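Side-chain contacts in TcpB (Brucella melitensis, PDB 4LQC), which is built round a TIR domain, an alpha/beta fold with a parallel sheet at its centre that commonly works by associating with other TIR domains: residues Asp47-Arg50 and Arg51-Gln55; Ala20-Gln23 and Asp24-Ala28; His100-Tyr104 and Asp105-Arg109; Arg79-Asp82 and Gly83-Ala86. The protein carries 2 engineered substitutions. One frame throughout, in Å; residues are numbered along the deposited sequence.

Contact 1. Residues Asp47-Arg50 and Arg51-Gln55; sequences DSLR and RKIDQ
Lys52 folds back over the carbonyl of Ser48 at the first turn of helix 49-57. Its CB lies 3.3 Å from Ser48 O, and CG stays equally close to that oxygen because CG stands beside the backbone N (chi1 -84°). A bend at CG (chi2 -89°) then turns the rest of the chain toward Asp47: CE comes to 4.2 Å from Asp47 OD2. NZ ends near the same carboxylate, but beyond salt-bridge distance; its firm partners are the carbonyls of Ala40 and Thr42 on strand 36-43, while Asp47 OD2 accepts from Lys44 N. Ser48 O itself takes the hydrogen bond of Lys52 N at 2.9 Å.

Ser48 is the N-cap. With OG opposite its backbone N (chi1 177°), the hydroxyl oxygen receives a weak capping bond from Arg51 N at 3.4 Å, and the CB and CG of Arg51 pack alongside it. Arg51 CG also lies over one face of the Arg50 guanidinium. On the buried side, Leu49 and Ile53 run side by side in the same direction, Leu49 CD1 4.1 Å from Ile53 CG1. Asp54 OD2 lies near the Arg50 guanidinium but well out of its plane, no N-H pointing at it. Specific grip thus comes from the cap, the helix bonds and the lysine's reach to the sheet; the charged pairs probably add a diffuse attraction.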
loop_
_atom_site.group_PDB
_atom_site.type_symbol
_atom_site.label_atom_id
_atom_site.label_comp_id
_atom_site.label_asym_id
_atom_site.label_seq_id
_atom_site.Cartn_x
_atom_site.Cartn_y
_atom_site.Cartn_z
ATOM N N ASP B 47 13.018 19.932 7.056
ATOM C CA ASP B 47 13.757 20.051 5.794
ATOM C C ASP B 47 12.935 20.755 4.719
ATOM O O ASP B 47 11.726 20.997 4.886
ATOM C CB ASP B 47 14.178 18.671 5.274
ATOM C CG ASP B 47 15.244 18.036 6.117
ATOM O OD1 ASP B 47 16.038 18.794 6.710
ATOM O OD2 ASP B 47 15.303 16.787 6.186
ATOM N N SER B 48 13.590 21.077 3.609
ATOM C CA SER B 48 12.875 21.566 2.446
ATOM C C SER B 48 12.849 20.482 1.367
ATOM O O SER B 48 13.890 20.113 0.815
ATOM C CB SER B 48 13.509 22.846 1.913
ATOM O OG SER B 48 12.847 23.292 0.739
ATOM N N LEU B 49 11.655 19.964 1.086
ATOM C CA LEU B 49 11.481 18.936 0.067
ATOM C C LEU B 49 11.969 19.424 -1.295
ATOM O O LEU B 49 12.693 18.718 -2.001
ATOM C CB LEU B 49 10.003 18.527 -0.023
ATOM C CG LEU B 49 9.641 17.453 -1.051
ATOM C CD1 LEU B 49 10.409 16.127 -0.795
ATOM C CD2 LEU B 49 8.152 17.209 -1.037
ATOM N N ARG B 50 11.568 20.640 -1.645
ATOM C CA ARG B 50 11.868 21.230 -2.945
ATOM C C ARG B 50 13.361 21.356 -3.127
ATOM O O ARG B 50 13.899 21.006 -4.183
ATOM C CB ARG B 50 11.221 22.617 -3.041
ATOM C CG ARG B 50 11.494 23.389 -4.326
ATOM C CD ARG B 50 10.767 24.745 -4.304
ATOM N NE ARG B 50 11.020 25.460 -3.052
ATOM C CZ ARG B 50 12.079 26.244 -2.826
ATOM N NH1 ARG B 50 12.998 26.423 -3.772
ATOM N NH2 ARG B 50 12.227 26.846 -1.645
ATOM N N ARG B 51 14.028 21.852 -2.086
ATOM C CA ARG B 51 15.468 22.058 -2.124
ATOM C C ARG B 51 16.214 20.737 -2.121
ATOM O O ARG B 51 17.226 20.583 -2.806
ATOM C CB ARG B 51 15.913 22.938 -0.953
ATOM C CG ARG B 51 15.545 24.394 -1.147
ATOM C CD ARG B 51 16.070 25.269 -0.022
ATOM N NE ARG B 51 17.521 25.171 0.095
ATOM C CZ ARG B 51 18.381 25.880 -0.630
ATOM N NH1 ARG B 51 17.938 26.749 -1.534
ATOM N NH2 ARG B 51 19.687 25.717 -0.451
ATOM N N LYS B 52 15.714 19.776 -1.351
ATOM C CA LYS B 52 16.312 18.446 -1.334
ATOM C C LYS B 52 16.181 17.761 -2.700
ATOM O O LYS B 52 17.121 17.122 -3.174
ATOM C CB LYS B 52 15.668 17.594 -0.240
ATOM C CG LYS B 52 16.259 17.797 1.145
ATOM C CD LYS B 52 17.447 16.845 1.376
ATOM C CE LYS B 52 17.881 16.851 2.831
ATOM N NZ LYS B 52 18.501 15.543 3.232
ATOM N N ILE B 53 15.008 17.886 -3.319
ATOM C CA ILE B 53 14.799 17.387 -4.676
ATOM C C ILE B 53 15.729 18.083 -5.689
ATOM O O ILE B 53 16.378 17.421 -6.513
ATOM C CB ILE B 53 13.348 17.580 -5.110
ATOM C CG1 ILE B 53 12.428 16.624 -4.344
ATOM C CG2 ILE B 53 13.207 17.360 -6.611
ATOM C CD1 ILE B 53 12.785 15.173 -4.499
ATOM N N ASP B 54 15.773 19.414 -5.641
ATOM C CA ASP B 54 16.686 20.188 -6.484
ATOM C C ASP B 54 18.117 19.690 -6.359
ATOM O O ASP B 54 18.783 19.415 -7.367
ATOM C CB ASP B 54 16.669 21.660 -6.075
ATOM C CG ASP B 54 15.483 22.410 -6.639
ATOM O OD1 ASP B 54 14.856 21.890 -7.591
ATOM O OD2 ASP B 54 15.193 23.522 -6.127
ATOM N N GLN B 55 18.582 19.589 -5.114
ATOM C CA GLN B 55 19.932 19.136 -4.841
ATOM C C GLN B 55 20.218 17.774 -5.478
ATOM O O GLN B 55 21.246 17.592 -6.143
ATOM C CB GLN B 55 20.190 19.087 -3.334
ATOM C CG GLN B 55 21.465 18.338 -2.952
ATOM C CD GLN B 55 21.639 18.233 -1.453
ATOM O OE1 GLN B 55 21.357 19.185 -0.723
ATOM N NE2 GLN B 55 22.085 17.072 -0.981
#

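Contact 2. Residues Ala20-Gln23 and Asp24-Ala28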
loop_
_atom_site.group_PDB
_atom_site.type_symbol
_atom_site.label_atom_id
_atom_site.label_comp_id
_atom_site.label_asym_id
_atom_site.label_seq_id
_atom_site.Cartn_x
_atom_site.Cartn_y
_atom_site.Cartn_z
ATOM N N ALA B 20 14.453 -0.086 6.171
ATOM C CA ALA B 20 13.569 -1.134 5.672
ATOM C C ALA B 20 13.561 -1.146 4.139
ATOM O O ALA B 20 14.569 -1.493 3.519
ATOM C CB ALA B 20 12.170 -0.971 6.228
ATOM N N PHE B 21 12.438 -0.759 3.533
ATOM C CA PHE B 21 12.306 -0.779 2.073
ATOM C C PHE B 21 13.404 -0.019 1.330
ATOM O O PHE B 21 13.899 -0.504 0.311
ATOM C CB PHE B 21 10.924 -0.280 1.602
ATOM C CG PHE B 21 10.814 -0.141 0.094
ATOM C CD1 PHE B 21 10.785 -1.268 -0.718
ATOM C CD2 PHE B 21 10.774 1.114 -0.507
ATOM C CE1 PHE B 21 10.702 -1.149 -2.104
ATOM C CE2 PHE B 21 10.691 1.236 -1.894
ATOM C CZ PHE B 21 10.658 0.097 -2.690
ATOM N N VAL B 22 13.782 1.164 1.814
ATOM C CA VAL B 22 14.803 1.946 1.115
ATOM C C VAL B 22 16.135 1.179 1.015
ATOM O O VAL B 22 16.744 1.120 -0.053
ATOM C CB VAL B 22 15.010 3.350 1.747
ATOM C CG1 VAL B 22 16.052 4.150 0.966
ATOM C CG2 VAL B 22 13.689 4.101 1.816
ATOM N N GLN B 23 16.586 0.569 2.101
ATOM C CA GLN B 23 17.855 -0.160 2.026
ATOM C C GLN B 23 17.754 -1.360 1.085
ATOM O O GLN B 23 18.670 -1.612 0.293
ATOM C CB GLN B 23 18.347 -0.597 3.406
ATOM C CG GLN B 23 19.860 -0.820 3.463
ATOM C CD GLN B 23 20.316 -1.451 4.764
ATOM O OE1 GLN B 23 19.511 -2.016 5.508
ATOM N NE2 GLN B 23 21.617 -1.372 5.041
ATOM N N ASP B 24 16.653 -2.099 1.180
ATOM C CA ASP B 24 16.329 -3.135 0.205
ATOM C C ASP B 24 16.501 -2.649 -1.237
ATOM O O ASP B 24 17.198 -3.278 -2.027
ATOM C CB ASP B 24 14.867 -3.565 0.356
ATOM C CG ASP B 24 14.579 -4.268 1.671
ATOM O OD1 ASP B 24 13.437 -4.773 1.812
ATOM O OD2 ASP B 24 15.469 -4.303 2.550
ATOM N N LEU B 25 15.846 -1.537 -1.575
ATOM C CA LEU B 25 15.864 -0.998 -2.939
ATOM C C LEU B 25 17.226 -0.420 -3.340
ATOM O O LEU B 25 17.610 -0.477 -4.509
ATOM C CB LEU B 25 14.779 0.062 -3.110
ATOM C CG LEU B 25 14.697 0.716 -4.488
ATOM C CD1 LEU B 25 14.571 -0.310 -5.610
ATOM C CD2 LEU B 25 13.534 1.695 -4.523
ATOM N N VAL B 26 17.954 0.139 -2.377
ATOM C CA VAL B 26 19.315 0.602 -2.650
ATOM C C VAL B 26 20.230 -0.577 -2.971
ATOM O O VAL B 26 21.012 -0.511 -3.921
ATOM C CB VAL B 26 19.906 1.441 -1.490
ATOM C CG1 VAL B 26 21.348 1.760 -1.758
ATOM C CG2 VAL B 26 19.108 2.724 -1.322
ATOM N N ALA B 27 20.117 -1.655 -2.197
ATOM C CA ALA B 27 20.952 -2.844 -2.415
ATOM C C ALA B 27 20.662 -3.542 -3.745
ATOM O O ALA B 27 21.572 -4.036 -4.411
ATOM C CB ALA B 27 20.787 -3.826 -1.272
ATOM N N ALA B 28 19.391 -3.594 -4.120
ATOM C CA ALA B 28 18.990 -4.264 -5.352
ATOM C C ALA B 28 19.432 -3.468 -6.573
ATOM O O ALA B 28 19.790 -4.037 -7.611
ATOM C CB ALA B 28 17.488 -4.453 -5.379
#
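The ring of Phe21 has Leu25 CB over one face, 4.1 Å above its plane and displaced toward the rim, while Leu25 CD2 meets the CZ-CE2 side of the ring, 3.8 Å from CZ. The ring also stacks with that of His100, so the aromatic group links this helix to the end of strand 95-100. Phe21 and Leu25 both belong to helix 18-31, the connecting helix of a beta-alpha-beta unit that runs from strand 7-14 to strand 36-43 in the TIR fold. One helical turn apart, they point the same way; in Phe21, CG lies opposite the backbone N (chi1 173°), which lets the ring lean along the helix toward the leucine.

The carboxylate of Asp24, also flat, sits on the exposed side. Its OD2 comes to 3.1 Å from Ala20 O, and as both atoms are acceptors this is a close approach without a bond. Ala20 O is instead used by Asp24 N, in a nearly straight bond (176° at the hydrogen). The same i to i+4 pattern continues with Leu25 on Phe21, Val26 on Val22 and Ala27 on Gln23.

Val22, Leu25 and Val26 all touch Ile11 of strand 7-14; the valines also meet Tyr38, and Leu25 also packs on Val127 and Ile130 of helix 127-136. Val22 CG1 and Val26 CG2 are 4.1 Å apart, and that same methyl CG2 presses to 3.1 Å from Val22 O.

Contact 3. Residues His100-Tyr104 and Asp105-Arg109; sequences HKVSY and DEVRR
Ser103 and Glu106 clasp each other across the first turn of helix 104-108. Ser103 OG accepts from Glu106 N at 3.1 Å, and in return Ser103 N donates to Glu106 OE1 at 3.2 Å, reaching that oxygen on its anti side and 25° out of the carboxylate plane. The hydroxyl can do this because OG stands between its own backbone N and carbonyl carbon (chi1 63°), turned back over the helix start. The extended Glu106 chain passes across Val102 at about a right angle, bringing CD to 3.8 Å from Val102 CG1. The other methyl of Val102, CG2, meets Val107 CG2 at 3.7 Å, the apolar pair, N' with N4, that makes a hydrophobic staple beside the capping box.

Farther along the turn, Tyr104 CE1 lies at the edge of the Arg108 guanidinium, near its plane and 4.0 Å from Arg108 NE; the hydroxyl of Tyr104 is tied to Asp116. Outside its own chain, Glu106 OE1 has a second partner, Lys101 NZ of the second subunit, in a salt bridge that probably steadies the carboxylate while it caps. Asp105 OD2 accepts from Val127 N of that subunit.

Val107 is backed by Phe72, Trp99 and Ala115 of its own chain. The reciprocal serine-glutamate pairing is a capping box, here starting the helix that follows strand 95-100 of the TIR domain and lying at the contact between the two subunits.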
loop_
_atom_site.group_PDB
_atom_site.type_symbol
_atom_site.label_atom_id
_atom_site.label_comp_id
_atom_site.label_asym_id
_atom_site.label_seq_id
_atom_site.Cartn_x
_atom_site.Cartn_y
_atom_site.Cartn_z
ATOM N N HIS B 100 4.410 3.257 -1.205
ATOM C CA HIS B 100 4.775 2.170 -0.288
ATOM C C HIS B 100 3.891 2.136 0.962
ATOM O O HIS B 100 3.957 3.016 1.820
ATOM C CB HIS B 100 6.264 2.262 0.074
ATOM C CG HIS B 100 6.779 1.108 0.874
ATOM N ND1 HIS B 100 6.669 -0.204 0.456
ATOM C CD2 HIS B 100 7.425 1.070 2.065
ATOM C CE1 HIS B 100 7.211 -0.999 1.363
ATOM N NE2 HIS B 100 7.682 -0.250 2.347
ATOM N N LYS B 101 3.050 1.116 1.046
ATOM C CA LYS B 101 2.163 0.932 2.192
ATOM C C LYS B 101 1.254 2.141 2.444
ATOM O O LYS B 101 0.963 2.489 3.594
ATOM C CB LYS B 101 2.970 0.517 3.438
ATOM C CG LYS B 101 3.666 -0.853 3.253
ATOM C CD LYS B 101 4.790 -1.151 4.263
ATOM C CE LYS B 101 4.262 -1.391 5.682
ATOM N NZ LYS B 101 3.182 -2.420 5.746
ATOM N N VAL B 102 0.814 2.781 1.361
ATOM C CA VAL B 102 -0.231 3.804 1.444
ATOM C C VAL B 102 -1.454 3.382 0.650
ATOM O O VAL B 102 -1.374 2.535 -0.241
ATOM C CB VAL B 102 0.215 5.166 0.879
ATOM C CG1 VAL B 102 1.130 5.874 1.854
ATOM C CG2 VAL B 102 0.886 4.981 -0.464
ATOM N N SER B 103 -2.589 3.984 0.966
ATOM C CA SER B 103 -3.774 3.806 0.149
ATOM C C SER B 103 -3.926 5.001 -0.809
ATOM O O SER B 103 -3.301 6.062 -0.622
ATOM C CB SER B 103 -4.996 3.712 1.042
ATOM O OG SER B 103 -5.162 4.929 1.737
ATOM N N TYR B 104 -4.752 4.823 -1.835
ATOM C CA TYR B 104 -5.066 5.923 -2.724
ATOM C C TYR B 104 -5.653 7.107 -1.952
ATOM O O TYR B 104 -5.258 8.260 -2.166
ATOM C CB TYR B 104 -6.016 5.463 -3.827
ATOM C CG TYR B 104 -6.555 6.597 -4.661
ATOM C CD1 TYR B 104 -7.664 7.339 -4.241
ATOM C CD2 TYR B 104 -5.959 6.931 -5.865
ATOM C CE1 TYR B 104 -8.143 8.387 -4.993
ATOM C CE2 TYR B 104 -6.437 7.978 -6.625
ATOM C CZ TYR B 104 -7.530 8.697 -6.189
ATOM O OH TYR B 104 -8.006 9.735 -6.953
ATOM N N ASP B 105 -6.607 6.833 -1.065
ATOM C CA ASP B 105 -7.279 7.911 -0.332
ATOM C C ASP B 105 -6.283 8.667 0.519
ATOM O O ASP B 105 -6.369 9.879 0.692
ATOM C CB ASP B 105 -8.386 7.350 0.562
ATOM C CG ASP B 105 -9.592 6.900 -0.223
ATOM O OD1 ASP B 105 -10.191 7.711 -0.950
ATOM O OD2 ASP B 105 -9.936 5.722 -0.132
ATOM N N GLU B 106 -5.321 7.938 1.052
ATOM C CA GLU B 106 -4.355 8.528 1.953
ATOM C C GLU B 106 -3.468 9.501 1.179
ATOM O O GLU B 106 -3.074 10.549 1.707
ATOM C CB GLU B 106 -3.535 7.418 2.584
ATOM C CG GLU B 106 -2.512 7.860 3.558
ATOM C CD GLU B 106 -1.784 6.682 4.162
ATOM O OE1 GLU B 106 -2.040 5.534 3.731
ATOM O OE2 GLU B 106 -0.955 6.904 5.074
ATOM N N VAL B 107 -3.170 9.171 -0.077
ATOM C CA VAL B 107 -2.313 10.023 -0.891
ATOM C C VAL B 107 -3.097 11.229 -1.414
ATOM O O VAL B 107 -2.568 12.351 -1.486
ATOM C CB VAL B 107 -1.684 9.236 -2.066
ATOM C CG1 VAL B 107 -0.900 10.173 -2.983
ATOM C CG2 VAL B 107 -0.777 8.100 -1.536
ATOM N N ARG B 108 -4.360 11.000 -1.771
ATOM C CA ARG B 108 -5.218 12.082 -2.258
ATOM C C ARG B 108 -5.491 13.085 -1.150
ATOM O O ARG B 108 -5.689 14.257 -1.408
ATOM C CB ARG B 108 -6.545 11.548 -2.817
ATOM C CG ARG B 108 -7.441 12.656 -3.337
ATOM C CD ARG B 108 -8.703 12.141 -3.940
ATOM N NE ARG B 108 -9.574 11.532 -2.939
ATOM C CZ ARG B 108 -10.465 12.210 -2.215
ATOM N NH1 ARG B 108 -10.586 13.530 -2.381
ATOM N NH2 ARG B 108 -11.234 11.569 -1.328
ATOM N N ARG B 109 -5.487 12.622 0.093
ATOM C CA ARG B 109 -5.654 13.524 1.225
ATOM C C ARG B 109 -4.516 14.534 1.290
ATOM O O ARG B 109 -4.704 15.635 1.787
ATOM C CB ARG B 109 -5.704 12.755 2.542
ATOM C CG ARG B 109 -6.423 13.493 3.667
ATOM C CD ARG B 109 -6.559 12.617 4.922
ATOM N NE ARG B 109 -6.657 11.194 4.592
ATOM C CZ ARG B 109 -7.781 10.483 4.591
ATOM N NH1 ARG B 109 -8.945 11.045 4.927
ATOM N NH2 ARG B 109 -7.733 9.192 4.275
#

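Contact 4. Residues Arg79-Asp82 and Gly83-Ala86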
loop_
_atom_site.group_PDB
_atom_site.type_symbol
_atom_site.label_atom_id
_atom_site.label_comp_id
_atom_site.label_asym_id
_atom_site.label_seq_id
_atom_site.Cartn_x
_atom_site.Cartn_y
_atom_site.Cartn_z
ATOM N N ARG B 79 2.108 22.487 -2.193
ATOM C CA ARG B 79 2.602 22.837 -3.524
ATOM C C ARG B 79 3.888 22.124 -3.873
ATOM O O ARG B 79 4.209 21.941 -5.053
ATOM C CB ARG B 79 2.828 24.350 -3.651
ATOM C CG ARG B 79 3.678 24.998 -2.562
ATOM C CD ARG B 79 3.810 26.514 -2.806
ATOM N NE ARG B 79 4.692 27.157 -1.835
ATOM C CZ ARG B 79 4.751 28.472 -1.615
ATOM N NH1 ARG B 79 3.963 29.310 -2.284
ATOM N NH2 ARG B 79 5.598 28.945 -0.712
ATOM N N GLU B 80 4.649 21.766 -2.846
ATOM C CA GLU B 80 5.876 21.018 -3.028
ATOM C C GLU B 80 5.564 19.545 -3.303
ATOM O O GLU B 80 6.333 18.867 -3.979
ATOM C CB GLU B 80 6.792 21.202 -1.814
ATOM C CG GLU B 80 7.340 22.648 -1.695
ATOM C CD GLU B 80 8.487 22.790 -0.697
ATOM O OE1 GLU B 80 8.651 23.895 -0.155
ATOM O OE2 GLU B 80 9.221 21.798 -0.443
ATOM N N LEU B 81 4.431 19.061 -2.796
ATOM C CA LEU B 81 3.959 17.708 -3.144
ATOM C C LEU B 81 3.455 17.694 -4.581
ATOM O O LEU B 81 3.840 16.847 -5.394
ATOM C CB LEU B 81 2.827 17.245 -2.221
ATOM C CG LEU B 81 3.174 16.878 -0.780
ATOM C CD1 LEU B 81 1.935 16.336 -0.096
ATOM C CD2 LEU B 81 4.308 15.844 -0.727
ATOM N N ASP B 82 2.584 18.654 -4.883
ATOM C CA ASP B 82 2.077 18.829 -6.229
ATOM C C ASP B 82 3.215 19.050 -7.216
ATOM O O ASP B 82 3.096 18.665 -8.384
ATOM C CB ASP B 82 1.109 20.008 -6.285
ATOM C CG ASP B 82 -0.125 19.784 -5.443
ATOM O OD1 ASP B 82 -0.358 18.628 -5.006
ATOM O OD2 ASP B 82 -0.877 20.762 -5.230
ATOM N N GLY B 83 4.305 19.668 -6.743
ATOM C CA GLY B 83 5.471 19.962 -7.565
ATOM C C GLY B 83 6.241 18.731 -8.025
ATOM O O GLY B 83 6.871 18.740 -9.084
ATOM N N LEU B 84 6.186 17.667 -7.233
ATOM C CA LEU B 84 6.826 16.405 -7.579
ATOM C C LEU B 84 6.289 15.861 -8.904
ATOM O O LEU B 84 6.947 15.053 -9.568
ATOM C CB LEU B 84 6.574 15.383 -6.463
ATOM C CG LEU B 84 7.195 15.729 -5.106
ATOM C CD1 LEU B 84 6.969 14.610 -4.108
ATOM C CD2 LEU B 84 8.686 16.009 -5.244
ATOM N N THR B 85 5.095 16.316 -9.289
ATOM C CA THR B 85 4.430 15.824 -10.502
ATOM C C THR B 85 4.769 16.649 -11.748
ATOM O O THR B 85 4.366 16.303 -12.857
ATOM C CB THR B 85 2.882 15.798 -10.353
ATOM O OG1 THR B 85 2.392 17.134 -10.183
ATOM C CG2 THR B 85 2.459 14.962 -9.160
ATOM N N ALA B 86 5.504 17.740 -11.570
ATOM C CA ALA B 86 5.765 18.647 -12.686
ATOM C C ALA B 86 6.824 18.137 -13.672
ATOM O O ALA B 86 7.893 17.674 -13.273
ATOM C CB ALA B 86 6.126 20.035 -12.170
#
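Leu84 lays its side chain across two carbonyl oxygens of the preceding turn: CB is 3.3 Å from Leu81 O, and CG is 3.4 Å from Glu80 O. CG stands beside the backbone N (chi1 -64°), which keeps the branch against the helix. From there CD1 approaches Leu81 CD2 only loosely, at 4.5 Å, so the two leucines line one apolar side without tight packing.

The backbone bonds change character here. Gly83 N gives a weak bond to Arg79 O, bent to 125° at the hydrogen, and Leu84 N a weak, long one to Glu80 O. Leu84 N also reaches Leu81 O at 3.1 Å and Thr85 N reaches Asp82 O at 3.2 Å, each three residues back and each with its donor well above the carbonyl plane. Asp82 O has a further neighbour in Thr85 OG1, whose position between backbone N and carbonyl carbon (chi1 64°) turns it back onto that oxygen; the separation of 2.5 Å is too short for its exact length to be trusted. Gly83 to Ala86 then form a type I beta turn, closed by Ala86 N on Gly83 O.

Polar ends anchor to other elements: Asp82 OD1 is hydrogen-bonded with Ser111 OG, and Glu80 OE2 accepts from Arg50 N. Leu81 is buried among Phe71 and Phe72 of helix 69-72, Trp76 and Phe110, and touches Leu49, while Leu84 rests on Ile53. Helix 78-83 thus lies against helices 49-57 and 69-72, and the turn after it opens the loop that leads to strand 95-100.

How the contacts relate
All four contacts are local, between neighbours in sequence along or at the end of a helix, within one TIR domain, and occur along the chain in the order contact 2, contact 1, contact 4, contact 3. Contacts 1 and 4 form one packed pair, centres 11 Å apart: Ile53 CG1 lies 3.9 Å from Leu84 CD2, beside a polar link between the two helices. Contact 2 meets contact 3 at the His100 end, where Phe21 CB comes to 3.3 Å from His100 NE2, although their centres are 21 Å apart. Contacts 2 and 4 lie on opposite sides of the chain's centre, about 14 Å between nearest atoms. Among the four, contact 3 alone touches the second subunit.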